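Local structure of 2-oxoadipate dioxygenase/decarboxylase (Pseudomonas putida, 6W1G) at residues 10-15 against 89-94; 94-99 against 112-117; 254-259 against 336-341; 258-263 against 344-349. The protein catalyses the iron(II)-dependent decarboxylation and hydroxylation of 2-oxoadipate to D-2-hydroxyglutarate, a step in D-lysine catabolism. One frame throughout, in Å; residues are numbered along the deposited sequence. Where two conformers were deposited one is given.

Contact 1: 10-15 against 89-94; sequences DSIRAQ and AVMGMQ
R13 lays its aliphatic chain over the side chain of M93, its CD 3.5 Å from M93 CG and its CG and CD both beside the sulfur, before the guanidinium turns off toward backbone oxygen. With CG anti to the backbone N (chi1 -175°) and a bend at chi3 (62°), the arginine runs along the flank of helix 9-27 and brings NH1 to M91 O at 2.8 Å. That carbonyl lies nearly in the guanidinium plane, at its edge, and the N-H...O angle is 152°. The same end of the group is occupied by D10, one helical turn earlier: NH1 and NH2 both close on the single oxygen OD1, NH2 at 2.9 Å in a salt bridge. A water carries the link onward, donating to D10 OD1 and to G92 O.

The turn being gripped is a textbook helix stop. G92, at positive phi, is the C-prime residue of a Schellman motif closing helix 78-90, in which M93 N bonds to F88 O and G92 N to A89 O. Next to R13 in the helix, I12 adds an apolar contact: its CG2 meets M91 CG at 3.7 Å, the two side chains crossing at about a right angle, and F182 of helix 176-188 touches M91 as well.

With R13 replaced by alanine, D10 would probably lose its ion-pair partner, M91 O this donor, and M93 the chain that covers it. R13 NE bonds in turn to S124 O, so one buried cation, its charge probably balanced by D10, ties together a helix flank, a helix end and a loop through oxygen acceptors.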
loop_
_atom_site.group_PDB
_atom_site.type_symbol
_atom_site.label_atom_id
_atom_site.label_comp_id
_atom_site.label_asym_id
_atom_site.label_seq_id
_atom_site.Cartn_x
_atom_site.Cartn_y
_atom_site.Cartn_z
ATOM N N ASP A 10 3.900 10.819 13.130
ATOM C CA ASP A 10 2.783 10.813 12.184
ATOM C C ASP A 10 2.732 12.099 11.370
ATOM O O ASP A 10 2.416 12.084 10.176
ATOM C CB ASP A 10 1.455 10.655 12.942
ATOM C CG ASP A 10 1.315 9.322 13.651
ATOM O OD1 ASP A 10 1.843 8.284 13.200
ATOM O OD2 ASP A 10 0.630 9.323 14.682
ATOM N N SER A 11 3.060 13.233 11.988
ATOM C CA SER A 11 3.063 14.503 11.267
ATOM C C SER A 11 4.175 14.538 10.236
ATOM O O SER A 11 4.008 15.094 9.151
ATOM C CB SER A 11 3.153 15.687 12.222
ATOM O OG SER A 11 4.429 15.830 12.807
ATOM N N ILE A 12 5.346 14.005 10.574
ATOM C CA ILE A 12 6.432 13.926 9.600
ATOM C C ILE A 12 6.011 13.056 8.410
ATOM O O ILE A 12 6.268 13.411 7.251
ATOM C CB ILE A 12 7.726 13.376 10.225
ATOM C CG1 ILE A 12 8.101 14.171 11.486
ATOM C CG2 ILE A 12 8.874 13.464 9.247
ATOM C CD1 ILE A 12 9.396 13.682 12.166
ATOM N N ARG A 13 5.357 11.912 8.680
ATOM C CA ARG A 13 4.884 11.052 7.605
ATOM C C ARG A 13 3.915 11.792 6.694
ATOM O O ARG A 13 4.010 11.704 5.465
ATOM C CB ARG A 13 4.220 9.815 8.201
ATOM C CG ARG A 13 3.809 8.810 7.170
ATOM C CD ARG A 13 3.340 7.488 7.746
ATOM N NE ARG A 13 2.170 7.619 8.571
ATOM C CZ ARG A 13 2.105 7.660 9.897
ATOM N NH1 ARG A 13 3.176 7.593 10.656
ATOM N NH2 ARG A 13 0.924 7.788 10.477
ATOM N N ALA A 14 2.963 12.545 7.272
ATOM C CA ALA A 14 2.016 13.275 6.416
ATOM C C ALA A 14 2.734 14.283 5.555
ATOM O O ALA A 14 2.424 14.449 4.361
ATOM C CB ALA A 14 0.964 13.956 7.288
ATOM N N GLN A 15 3.703 14.994 6.139
ATOM C CA GLN A 15 4.471 15.978 5.382
ATOM C C GLN A 15 5.298 15.330 4.276
ATOM O O GLN A 15 5.405 15.862 3.152
ATOM C CB GLN A 15 5.369 16.749 6.334
ATOM C CG GLN A 15 4.618 17.747 7.183
ATOM C CD GLN A 15 5.463 18.366 8.254
ATOM O OE1 GLN A 15 6.599 17.962 8.477
ATOM N NE2 GLN A 15 4.903 19.340 8.943
ATOM N N ALA A 89 11.372 4.624 9.940
ATOM C CA ALA A 89 11.034 4.624 11.355
ATOM C C ALA A 89 10.967 6.038 11.925
ATOM O O ALA A 89 10.184 6.279 12.843
ATOM C CB ALA A 89 12.045 3.767 12.139
ATOM N N VAL A 90 11.723 6.990 11.370
ATOM C CA VAL A 90 11.609 8.397 11.785
ATOM C C VAL A 90 10.182 8.875 11.624
ATOM O O VAL A 90 9.691 9.727 12.369
ATOM C CB VAL A 90 12.587 9.280 10.968
ATOM C CG1 VAL A 90 12.355 10.750 11.277
ATOM C CG2 VAL A 90 14.008 8.863 11.279
ATOM N N MET A 91 9.495 8.349 10.610
ATOM C CA MET A 91 8.123 8.710 10.273
ATOM C C MET A 91 7.098 7.714 10.793
ATOM O O MET A 91 5.973 7.669 10.274
ATOM C CB MET A 91 8.012 8.862 8.764
ATOM C CG MET A 91 8.922 9.939 8.259
ATOM S SD MET A 91 8.783 10.301 6.525
ATOM C CE MET A 91 9.440 8.938 5.886
ATOM N N GLY A 92 7.459 6.908 11.791
ATOM C CA GLY A 92 6.486 6.036 12.380
ATOM C C GLY A 92 6.053 4.886 11.495
ATOM O O GLY A 92 4.968 4.328 11.719
ATOM N N MET A 93 6.867 4.525 10.502
ATOM C CA MET A 93 6.505 3.483 9.552
ATOM C C MET A 93 7.322 2.258 9.860
ATOM O O MET A 93 8.559 2.359 9.912
ATOM C CB MET A 93 6.786 3.987 8.135
ATOM C CG MET A 93 5.908 5.163 7.774
ATOM S SD MET A 93 6.470 6.129 6.332
ATOM C CE MET A 93 6.014 4.967 5.078
ATOM N N GLN A 94 6.727 1.149 10.042
ATOM C CA GLN A 94 7.314 -0.133 10.360
ATOM C C GLN A 94 7.108 -1.107 9.223
ATOM O O GLN A 94 6.125 -1.001 8.498
ATOM C CB GLN A 94 6.712 -0.714 11.631
ATOM C CG GLN A 94 6.840 0.206 12.791
ATOM C CD GLN A 94 6.144 -0.358 14.012
ATOM O OE1 GLN A 94 6.368 -1.517 14.386
ATOM N NE2 GLN A 94 5.277 0.444 14.634
HETATM O O HOH W 1 3.095 5.557 13.706
#

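Contact 2: 94-99 against 112-117; sequences QPVGYY and AFRAVH
V96 and R114 meet side chain to side chain, the valine CG2 lying 3.8 Å from R114 CG and over one face of the guanidinium, toward its rim. The other branch, CG1, which stands anti to the backbone N (chi1 180°), reaches R114 NE and NH2, while R114 NH1 bonds to the carbonyl O of A115, the next residue. Beyond them V116 closes the row: its CG1 is 4.0 Å from V96 CG2, and its CG2 packs against the amide NE2 of Q94, the two side chains crossing at about a right angle. The other surface of the sheet holds a proline-aromatic pair, P95 CB resting 3.7 Å from F113 CE2.

Beneath these side chains the backbones pair as the two arms of a beta hairpin, strands 94-100 and 108-114, at the margin of the five-stranded mixed sheet of a protein assigned to the glyoxalase clan. Q94 and R114 are a hydrogen-bonded pair, with Q94 N to R114 O at 2.9 Å and almost straight at 171°; V96 and A112 form the next such pair, V96 N to A112 O being 2.8 Å. Between them P95 faces F113 in a non-hydrogen-bonded pair, a place where the missing N-H of proline costs no bond across the hairpin. Here F113 CA sends a C-H toward Q94 O at 3.2 Å.

Further out, D398 holds R114 through a salt bridge to NE, and Y444 of helix 440-458 packs on the same arginine. F88 and L433 also touch F113. The hydroxyl of Y99 is bonded to F399 N, and the Y99 side chain lies about 4 Å from that of V402, which binds 2-oxoadipate.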
loop_
_atom_site.group_PDB
_atom_site.type_symbol
_atom_site.label_atom_id
_atom_site.label_comp_id
_atom_site.label_asym_id
_atom_site.label_seq_id
_atom_site.Cartn_x
_atom_site.Cartn_y
_atom_site.Cartn_z
ATOM N N GLN A 94 6.727 1.149 10.042
ATOM C CA GLN A 94 7.314 -0.133 10.360
ATOM C C GLN A 94 7.108 -1.107 9.223
ATOM O O GLN A 94 6.125 -1.001 8.498
ATOM C CB GLN A 94 6.712 -0.714 11.631
ATOM C CG GLN A 94 6.840 0.206 12.791
ATOM C CD GLN A 94 6.144 -0.358 14.012
ATOM O OE1 GLN A 94 6.368 -1.517 14.386
ATOM N NE2 GLN A 94 5.277 0.444 14.634
ATOM N N PRO A 95 7.978 -2.118 9.072
ATOM C CA PRO A 95 7.788 -3.102 7.984
ATOM C C PRO A 95 6.676 -4.083 8.309
ATOM O O PRO A 95 6.726 -4.741 9.360
ATOM C CB PRO A 95 9.147 -3.802 7.911
ATOM C CG PRO A 95 9.692 -3.638 9.321
ATOM C CD PRO A 95 9.235 -2.329 9.832
ATOM N N VAL A 96 5.696 -4.173 7.429
ATOM C CA VAL A 96 4.537 -5.038 7.625
ATOM C C VAL A 96 4.415 -5.938 6.409
ATOM O O VAL A 96 4.387 -5.458 5.270
ATOM C CB VAL A 96 3.246 -4.217 7.819
ATOM C CG1 VAL A 96 2.078 -5.160 8.017
ATOM C CG2 VAL A 96 3.406 -3.249 8.967
ATOM N N GLY A 97 4.290 -7.246 6.653
ATOM C CA GLY A 97 4.063 -8.199 5.601
ATOM C C GLY A 97 5.296 -8.591 4.832
ATOM O O GLY A 97 6.358 -7.979 4.931
ATOM N N TYR A 98 5.157 -9.649 4.040
ATOM C CA TYR A 98 6.251 -10.160 3.227
ATOM C C TYR A 98 5.660 -10.724 1.943
ATOM O O TYR A 98 4.703 -11.502 1.961
ATOM C CB TYR A 98 7.020 -11.254 3.990
ATOM C CG TYR A 98 8.073 -11.896 3.126
ATOM C CD1 TYR A 98 9.177 -11.172 2.674
ATOM C CD2 TYR A 98 7.960 -13.211 2.717
ATOM C CE1 TYR A 98 10.123 -11.719 1.856
ATOM C CE2 TYR A 98 8.917 -13.777 1.900
ATOM C CZ TYR A 98 10.003 -13.045 1.480
ATOM O OH TYR A 98 10.933 -13.667 0.665
ATOM N N TYR A 99 6.218 -10.280 0.816
ATOM C CA TYR A 99 5.706 -10.585 -0.515
ATOM C C TYR A 99 6.875 -11.110 -1.329
ATOM O O TYR A 99 7.802 -10.357 -1.626
ATOM C CB TYR A 99 5.140 -9.348 -1.196
ATOM C CG TYR A 99 4.084 -8.624 -0.375
ATOM C CD1 TYR A 99 4.460 -7.731 0.635
ATOM C CD2 TYR A 99 2.734 -8.818 -0.587
ATOM C CE1 TYR A 99 3.518 -7.078 1.400
ATOM C CE2 TYR A 99 1.795 -8.176 0.173
ATOM C CZ TYR A 99 2.177 -7.309 1.149
ATOM O OH TYR A 99 1.201 -6.687 1.902
ATOM N N ALA A 112 6.013 -3.780 3.134
ATOM C CA ALA A 112 5.504 -2.418 3.065
ATOM C C ALA A 112 5.744 -1.721 4.403
ATOM O O ALA A 112 5.388 -2.244 5.453
ATOM C CB ALA A 112 4.033 -2.352 2.725
ATOM N N PHE A 113 6.297 -0.529 4.345
ATOM C CA PHE A 113 6.489 0.283 5.535
ATOM C C PHE A 113 5.239 1.142 5.729
ATOM O O PHE A 113 4.825 1.846 4.794
ATOM C CB PHE A 113 7.752 1.146 5.416
ATOM C CG PHE A 113 9.003 0.324 5.397
ATOM C CD1 PHE A 113 9.586 -0.076 4.199
ATOM C CD2 PHE A 113 9.638 -0.016 6.578
ATOM C CE1 PHE A 113 10.767 -0.811 4.207
ATOM C CE2 PHE A 113 10.797 -0.737 6.571
ATOM C CZ PHE A 113 11.361 -1.137 5.371
ATOM N N ARG A 114 4.663 1.101 6.929
ATOM C CA ARG A 114 3.447 1.823 7.222
ATOM C C ARG A 114 3.303 1.966 8.725
ATOM O O ARG A 114 3.923 1.230 9.499
ATOM C CB ARG A 114 2.185 1.166 6.630
ATOM C CG ARG A 114 1.902 -0.233 7.158
ATOM C CD ARG A 114 0.545 -0.669 6.671
ATOM N NE ARG A 114 0.063 -1.956 7.142
ATOM C CZ ARG A 114 -0.715 -2.129 8.221
ATOM N NH1 ARG A 114 -0.954 -1.151 9.064
ATOM N NH2 ARG A 114 -1.292 -3.310 8.419
ATOM N N ALA A 115 2.448 2.898 9.159
ATOM C CA ALA A 115 2.012 2.941 10.545
ATOM C C ALA A 115 1.065 1.771 10.778
ATOM O O ALA A 115 0.527 1.155 9.869
ATOM C CB ALA A 115 1.339 4.256 10.813
ATOM N N VAL A 116 0.864 1.462 12.050
ATOM C CA VAL A 116 0.182 0.224 12.425
ATOM C C VAL A 116 -1.108 0.409 13.220
ATOM O O VAL A 116 -1.934 -0.520 13.275
ATOM C CB VAL A 116 1.136 -0.759 13.124
ATOM C CG1 VAL A 116 2.340 -1.089 12.210
ATOM C CG2 VAL A 116 1.520 -0.252 14.496
ATOM N N HIS A 117 -1.324 1.542 13.832
ATOM C CA HIS A 117 -2.430 1.770 14.744
ATOM C C HIS A 117 -3.412 2.681 14.021
ATOM O O HIS A 117 -2.975 3.636 13.354
ATOM C CB HIS A 117 -1.895 2.424 15.994
ATOM C CG HIS A 117 -2.871 2.644 17.074
ATOM N ND1 HIS A 117 -3.863 3.600 17.008
ATOM C CD2 HIS A 117 -2.941 2.115 18.319
ATOM C CE1 HIS A 117 -4.497 3.646 18.165
ATOM N NE2 HIS A 117 -3.952 2.757 18.980
#

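Contact 3: 254-259 against 336-341; sequences GPPTRR and LLQANF
P256 projects from an extended loop onto the last turns of helix 330-341, a proline-on-aromatic contact of the CH-pi kind. Its CD sits over one face of the F341 ring, 4.0 Å from the centroid and 29° off the normal, so a C-H of the carbon bonded to the proline nitrogen faces the pi cloud. The approach is off centre, toward the root of the ring: P256 CD is 3.5 Å from F341 CG, and P256 CG also touches F341 CB. The F341 ring also meets the ring of Y310 of helix 304-321.

Apolar packing widens this patch. L337, one turn before F341, points its CG at P256 CD (3.8 Å). It leaves the helix with CG opposite its own N (chi1 -175°), which turns CD2 to the loop backbone, where it rests against P256 N and G254 O, 3.6 Å from each. P255 makes a looser contact, through CB, with the far part of the F341 ring. The exposed side chain of Q338 also lies against P256, the two crossing at about a right angle. A glycine in place of P256 would probably open a gap between L337 and F341 and leave that ring face without its CH-pi partner.

Polar links are few and run mostly to partners beyond the helix. T257 OG1 is hydrogen-bonded to D235 OD2, tying the loop to helix 234-240. One water finishes the join between loop and helix, accepting from R258 NH1 at 2.8 Å and donating to F341 O at 2.8 Å.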
loop_
_atom_site.group_PDB
_atom_site.type_symbol
_atom_site.label_atom_id
_atom_site.label_comp_id
_atom_site.label_asym_id
_atom_site.label_seq_id
_atom_site.Cartn_x
_atom_site.Cartn_y
_atom_site.Cartn_z
ATOM N N GLY A 254 -7.364 -7.945 -8.112
ATOM C CA GLY A 254 -8.153 -8.012 -6.906
ATOM C C GLY A 254 -9.495 -8.666 -7.148
ATOM O O GLY A 254 -9.772 -9.219 -8.212
ATOM N N PRO A 255 -10.370 -8.625 -6.147
ATOM C CA PRO A 255 -11.730 -9.170 -6.317
ATOM C C PRO A 255 -12.506 -8.371 -7.346
ATOM O O PRO A 255 -12.112 -7.267 -7.712
ATOM C CB PRO A 255 -12.356 -8.984 -4.927
ATOM C CG PRO A 255 -11.663 -7.730 -4.407
ATOM C CD PRO A 255 -10.221 -7.865 -4.888
ATOM N N PRO A 256 -13.631 -8.911 -7.823
ATOM C CA PRO A 256 -14.535 -8.135 -8.663
ATOM C C PRO A 256 -15.294 -7.076 -7.878
ATOM O O PRO A 256 -15.163 -6.988 -6.637
ATOM C CB PRO A 256 -15.481 -9.202 -9.216
ATOM C CG PRO A 256 -15.602 -10.148 -8.044
ATOM C CD PRO A 256 -14.228 -10.187 -7.396
ATOM N N THR A 257 -16.076 -6.282 -8.594
ATOM C CA THR A 257 -16.942 -5.282 -7.984
ATOM C C THR A 257 -17.838 -5.935 -6.945
ATOM O O THR A 257 -18.451 -6.975 -7.199
ATOM C CB THR A 257 -17.804 -4.643 -9.077
ATOM O OG1 THR A 257 -16.966 -4.146 -10.141
ATOM C CG2 THR A 257 -18.662 -3.534 -8.494
ATOM N N ARG A 258 -17.953 -5.290 -5.790
ATOM C CA ARG A 258 -18.780 -5.757 -4.696
ATOM C C ARG A 258 -19.422 -4.558 -4.019
ATOM O O ARG A 258 -18.887 -3.454 -4.012
ATOM C CB ARG A 258 -17.907 -6.473 -3.638
ATOM C CG ARG A 258 -17.413 -7.847 -4.051
ATOM C CD ARG A 258 -16.317 -8.358 -3.134
ATOM N NE ARG A 258 -16.704 -8.307 -1.718
ATOM C CZ ARG A 258 -17.378 -9.254 -1.056
ATOM N NH1 ARG A 258 -17.766 -10.372 -1.672
ATOM N NH2 ARG A 258 -17.682 -9.062 0.231
ATOM N N ARG A 259 -20.558 -4.814 -3.369
ATOM C CA ARG A 259 -21.153 -3.811 -2.489
ATOM C C ARG A 259 -20.250 -3.527 -1.289
ATOM O O ARG A 259 -20.168 -2.373 -0.835
ATOM C CB ARG A 259 -22.498 -4.300 -1.973
ATOM C CG ARG A 259 -23.547 -4.405 -3.058
ATOM C CD ARG A 259 -24.845 -5.067 -2.589
ATOM N NE ARG A 259 -24.778 -6.526 -2.683
ATOM C CZ ARG A 259 -25.155 -7.378 -1.734
ATOM N NH1 ARG A 259 -25.655 -6.940 -0.585
ATOM N NH2 ARG A 259 -25.037 -8.684 -1.949
ATOM N N LEU A 336 -15.543 -14.313 -15.555
ATOM C CA LEU A 336 -15.283 -15.491 -14.738
ATOM C C LEU A 336 -15.004 -15.107 -13.293
ATOM O O LEU A 336 -15.403 -15.817 -12.357
ATOM C CB LEU A 336 -14.067 -16.218 -15.284
ATOM C CG LEU A 336 -14.255 -16.970 -16.600
ATOM C CD1 LEU A 336 -12.905 -17.402 -17.106
ATOM C CD2 LEU A 336 -15.154 -18.148 -16.358
ATOM N N LEU A 337 -14.292 -14.010 -13.095
ATOM C CA LEU A 337 -14.014 -13.533 -11.743
ATOM C C LEU A 337 -15.296 -13.247 -10.987
ATOM O O LEU A 337 -15.439 -13.641 -9.817
ATOM C CB LEU A 337 -13.141 -12.291 -11.840
ATOM C CG LEU A 337 -12.643 -11.693 -10.544
ATOM C CD1 LEU A 337 -11.615 -12.608 -9.935
ATOM C CD2 LEU A 337 -12.088 -10.298 -10.801
ATOM N N GLN A 338 -16.225 -12.520 -11.613
ATOM C CA GLN A 338 -17.490 -12.236 -10.957
ATOM C C GLN A 338 -18.233 -13.525 -10.634
ATOM O O GLN A 338 -18.745 -13.696 -9.517
ATOM C CB GLN A 338 -18.322 -11.267 -11.796
ATOM C CG GLN A 338 -19.575 -10.646 -11.045
ATOM C CD GLN A 338 -19.413 -10.230 -9.538
ATOM O OE1 GLN A 338 -18.956 -9.118 -9.222
ATOM N NE2 GLN A 338 -19.829 -11.121 -8.606
ATOM N N ALA A 339 -18.282 -14.457 -11.581
ATOM C CA ALA A 339 -19.012 -15.692 -11.345
ATOM C C ALA A 339 -18.438 -16.459 -10.163
ATOM O O ALA A 339 -19.184 -16.927 -9.301
ATOM C CB ALA A 339 -19.009 -16.525 -12.622
ATOM N N ASN A 340 -17.116 -16.591 -10.098
ATOM C CA ASN A 340 -16.509 -17.386 -9.041
ATOM C C ASN A 340 -16.589 -16.688 -7.682
ATOM O O ASN A 340 -16.686 -17.363 -6.657
ATOM C CB ASN A 340 -15.060 -17.695 -9.412
ATOM C CG ASN A 340 -14.936 -18.858 -10.389
ATOM O OD1 ASN A 340 -14.897 -20.012 -9.979
ATOM N ND2 ASN A 340 -14.859 -18.556 -11.684
ATOM N N PHE A 341 -16.583 -15.359 -7.649
ATOM C CA PHE A 341 -16.581 -14.656 -6.365
ATOM C C PHE A 341 -17.983 -14.462 -5.819
ATOM O O PHE A 341 -18.140 -13.908 -4.730
ATOM C CB PHE A 341 -15.839 -13.316 -6.456
ATOM C CG PHE A 341 -14.409 -13.412 -6.019
ATOM C CD1 PHE A 341 -13.435 -13.822 -6.904
ATOM C CD2 PHE A 341 -14.045 -13.117 -4.728
ATOM C CE1 PHE A 341 -12.134 -13.944 -6.508
ATOM C CE2 PHE A 341 -12.746 -13.222 -4.318
ATOM C CZ PHE A 341 -11.772 -13.608 -5.206
HETATM O O HOH W 2 -17.665 -11.183 -4.363
#

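Contact 4: 258-263 against 344-349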
loop_
_atom_site.group_PDB
_atom_site.type_symbol
_atom_site.label_atom_id
_atom_site.label_comp_id
_atom_site.label_asym_id
_atom_site.label_seq_id
_atom_site.Cartn_x
_atom_site.Cartn_y
_atom_site.Cartn_z
ATOM N N ARG A 258 -17.953 -5.290 -5.790
ATOM C CA ARG A 258 -18.780 -5.757 -4.696
ATOM C C ARG A 258 -19.422 -4.558 -4.019
ATOM O O ARG A 258 -18.887 -3.454 -4.012
ATOM C CB ARG A 258 -17.907 -6.473 -3.638
ATOM C CG ARG A 258 -17.413 -7.847 -4.051
ATOM C CD ARG A 258 -16.317 -8.358 -3.134
ATOM N NE ARG A 258 -16.704 -8.307 -1.718
ATOM C CZ ARG A 258 -17.378 -9.254 -1.056
ATOM N NH1 ARG A 258 -17.766 -10.372 -1.672
ATOM N NH2 ARG A 258 -17.682 -9.062 0.231
ATOM N N ARG A 259 -20.558 -4.814 -3.369
ATOM C CA ARG A 259 -21.153 -3.811 -2.489
ATOM C C ARG A 259 -20.250 -3.527 -1.289
ATOM O O ARG A 259 -20.168 -2.373 -0.835
ATOM C CB ARG A 259 -22.498 -4.300 -1.973
ATOM C CG ARG A 259 -23.547 -4.405 -3.058
ATOM C CD ARG A 259 -24.845 -5.067 -2.589
ATOM N NE ARG A 259 -24.778 -6.526 -2.683
ATOM C CZ ARG A 259 -25.155 -7.378 -1.734
ATOM N NH1 ARG A 259 -25.655 -6.940 -0.585
ATOM N NH2 ARG A 259 -25.037 -8.684 -1.949
ATOM N N HIS A 260 -19.565 -4.559 -0.776
ATOM C CA HIS A 260 -18.693 -4.440 0.393
ATOM C C HIS A 260 -17.336 -4.962 -0.032
ATOM O O HIS A 260 -17.040 -6.165 0.106
ATOM C CB HIS A 260 -19.303 -5.175 1.581
ATOM C CG HIS A 260 -20.567 -4.529 1.988
ATOM N ND1 HIS A 260 -20.598 -3.278 2.579
ATOM C CD2 HIS A 260 -21.854 -4.895 1.808
ATOM C CE1 HIS A 260 -21.853 -2.921 2.766
ATOM N NE2 HIS A 260 -22.626 -3.891 2.330
ATOM N N PRO A 261 -16.506 -4.083 -0.596
ATOM C CA PRO A 261 -15.210 -4.502 -1.132
ATOM C C PRO A 261 -14.345 -5.173 -0.089
ATOM O O PRO A 261 -14.420 -4.876 1.111
ATOM C CB PRO A 261 -14.612 -3.185 -1.653
ATOM C CG PRO A 261 -15.894 -2.419 -2.073
ATOM C CD PRO A 261 -16.795 -2.673 -0.884
ATOM N N ILE A 262 -13.448 -6.026 -0.575
ATOM C CA ILE A 262 -12.486 -6.751 0.232
ATOM C C ILE A 262 -11.084 -6.541 -0.341
ATOM O O ILE A 262 -10.899 -6.390 -1.552
ATOM C CB ILE A 262 -12.829 -8.259 0.350
ATOM C CG1 ILE A 262 -12.900 -8.922 -1.031
ATOM C CG2 ILE A 262 -14.129 -8.420 1.129
ATOM C CD1 ILE A 262 -13.281 -10.397 -0.953
ATOM N N LEU A 263 -10.087 -6.557 0.553
ATOM C CA LEU A 263 -8.694 -6.330 0.156
ATOM C C LEU A 263 -8.591 -5.033 -0.623
ATOM O O LEU A 263 -8.951 -3.971 -0.101
ATOM C CB LEU A 263 -8.085 -7.537 -0.548
ATOM C CG LEU A 263 -8.074 -8.807 0.306
ATOM C CD1 LEU A 263 -7.360 -9.940 -0.440
ATOM C CD2 LEU A 263 -7.433 -8.609 1.647
ATOM N N PHE A 344 -18.266 -15.511 -2.216
ATOM C CA PHE A 344 -17.760 -14.723 -1.104
ATOM C C PHE A 344 -18.890 -13.816 -0.633
ATOM O O PHE A 344 -19.306 -12.927 -1.385
ATOM C CB PHE A 344 -16.550 -13.896 -1.528
ATOM C CG PHE A 344 -15.678 -13.488 -0.361
ATOM C CD1 PHE A 344 -16.177 -12.668 0.650
ATOM C CD2 PHE A 344 -14.385 -13.963 -0.236
ATOM C CE1 PHE A 344 -15.400 -12.338 1.747
ATOM C CE2 PHE A 344 -13.598 -13.635 0.855
ATOM C CZ PHE A 344 -14.098 -12.806 1.847
ATOM N N PRO A 345 -19.424 -14.003 0.578
ATOM C CA PRO A 345 -20.589 -13.205 0.992
ATOM C C PRO A 345 -20.358 -11.718 0.796
ATOM O O PRO A 345 -19.291 -11.203 1.139
ATOM C CB PRO A 345 -20.747 -13.550 2.473
ATOM C CG PRO A 345 -20.245 -14.970 2.545
ATOM C CD PRO A 345 -19.058 -15.000 1.606
ATOM N N ASP A 346 -21.368 -11.030 0.243
ATOM C CA ASP A 346 -21.304 -9.598 -0.059
ATOM C C ASP A 346 -22.339 -8.855 0.787
ATOM O O ASP A 346 -22.997 -7.913 0.339
ATOM C CB ASP A 346 -21.456 -9.313 -1.558
ATOM C CG ASP A 346 -21.026 -7.906 -1.935
ATOM O OD1 ASP A 346 -20.311 -7.250 -1.137
ATOM O OD2 ASP A 346 -21.398 -7.459 -3.054
ATOM N N ASP A 347 -22.499 -9.317 2.003
ATOM C CA ASP A 347 -23.390 -8.762 2.997
ATOM C C ASP A 347 -22.524 -8.550 4.237
ATOM O O ASP A 347 -21.853 -9.471 4.696
ATOM C CB ASP A 347 -24.508 -9.769 3.232
ATOM C CG ASP A 347 -25.432 -9.367 4.337
ATOM O OD1 ASP A 347 -25.072 -9.643 5.479
ATOM O OD2 ASP A 347 -26.508 -8.791 4.037
ATOM N N LEU A 348 -22.516 -7.338 4.763
ATOM C CA LEU A 348 -21.592 -7.023 5.862
ATOM C C LEU A 348 -21.902 -7.838 7.104
ATOM O O LEU A 348 -20.981 -8.301 7.797
ATOM C CB LEU A 348 -21.665 -5.554 6.253
ATOM C CG LEU A 348 -20.756 -4.523 5.597
ATOM C CD1 LEU A 348 -20.884 -3.208 6.344
ATOM C CD2 LEU A 348 -19.332 -5.008 5.579
ATOM N N ALA A 349 -23.188 -8.020 7.424
ATOM C CA ALA A 349 -23.529 -8.838 8.574
ATOM C C ALA A 349 -22.970 -10.261 8.475
ATOM O O ALA A 349 -22.554 -10.841 9.491
ATOM C CB ALA A 349 -25.038 -8.826 8.814
#
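R258 starts at CB against the carboxylate of D346, 3.6 Å from OD1, and its CG passes the same group more loosely. A bend at chi3 (52°) then folds the chain so that NE and NH2 both bond to H260 O, two residues on, a side-on grip by the arginine on its own loop. At the tip the guanidinium uses its edge on two successive carbonyls: NH1 meets F344 O at 3.0 Å, from above that carbonyl's plane, and NH2 meets P345 O at 2.8 Å with an angle of 162°. Over one face lies D346 OD1, in a long, weak ion pair (R258 NH2 to D346 OD1, 3.5 Å) with no N-H aimed at the oxygen; the opposite face carries I262 CD1.

That same methyl sits centrally over the F344 ring, 3.6 Å from its centroid. D346 itself is held by backbone: R259 N binds OD2 at 2.8 Å and H260 N binds OD1 at 2.8 Å, both on syn lone pairs. R259 adds a second charge, its NE 3.5 Å from D346 OD2, which stands well out of the guanidinium plane.

This is loop-to-loop packing, joining the approach to strand 264-275 to the start of helix 348-353. Two arginines and two backbone N-H groups converge on one aspartate, which would be expected to favour its ionised form and to offset the positive charge gathered there.

Overall arrangement
The four contacts fall into two pairs, and contact 1 lies across the chain's centre from contacts 3 and 4, about 35 Å from contact 3 between centres. Contacts 1 and 2, which come first along the chain, share Q94, where the end of helix 78-90 runs into strand 94-100; their centres are 12 Å apart, and M93 and R13 pack directly on residues of 112-117. Contacts 3 and 4 share R258 and R259, with centres 10 Å apart, so one loop before strand 264-275 meets first helix 330-341 and then the start of helix 348-353. The hairpin brings the A112 side chain about 9 Å from the nickel, whereas contact 4 lies away from the metal and substrate sites.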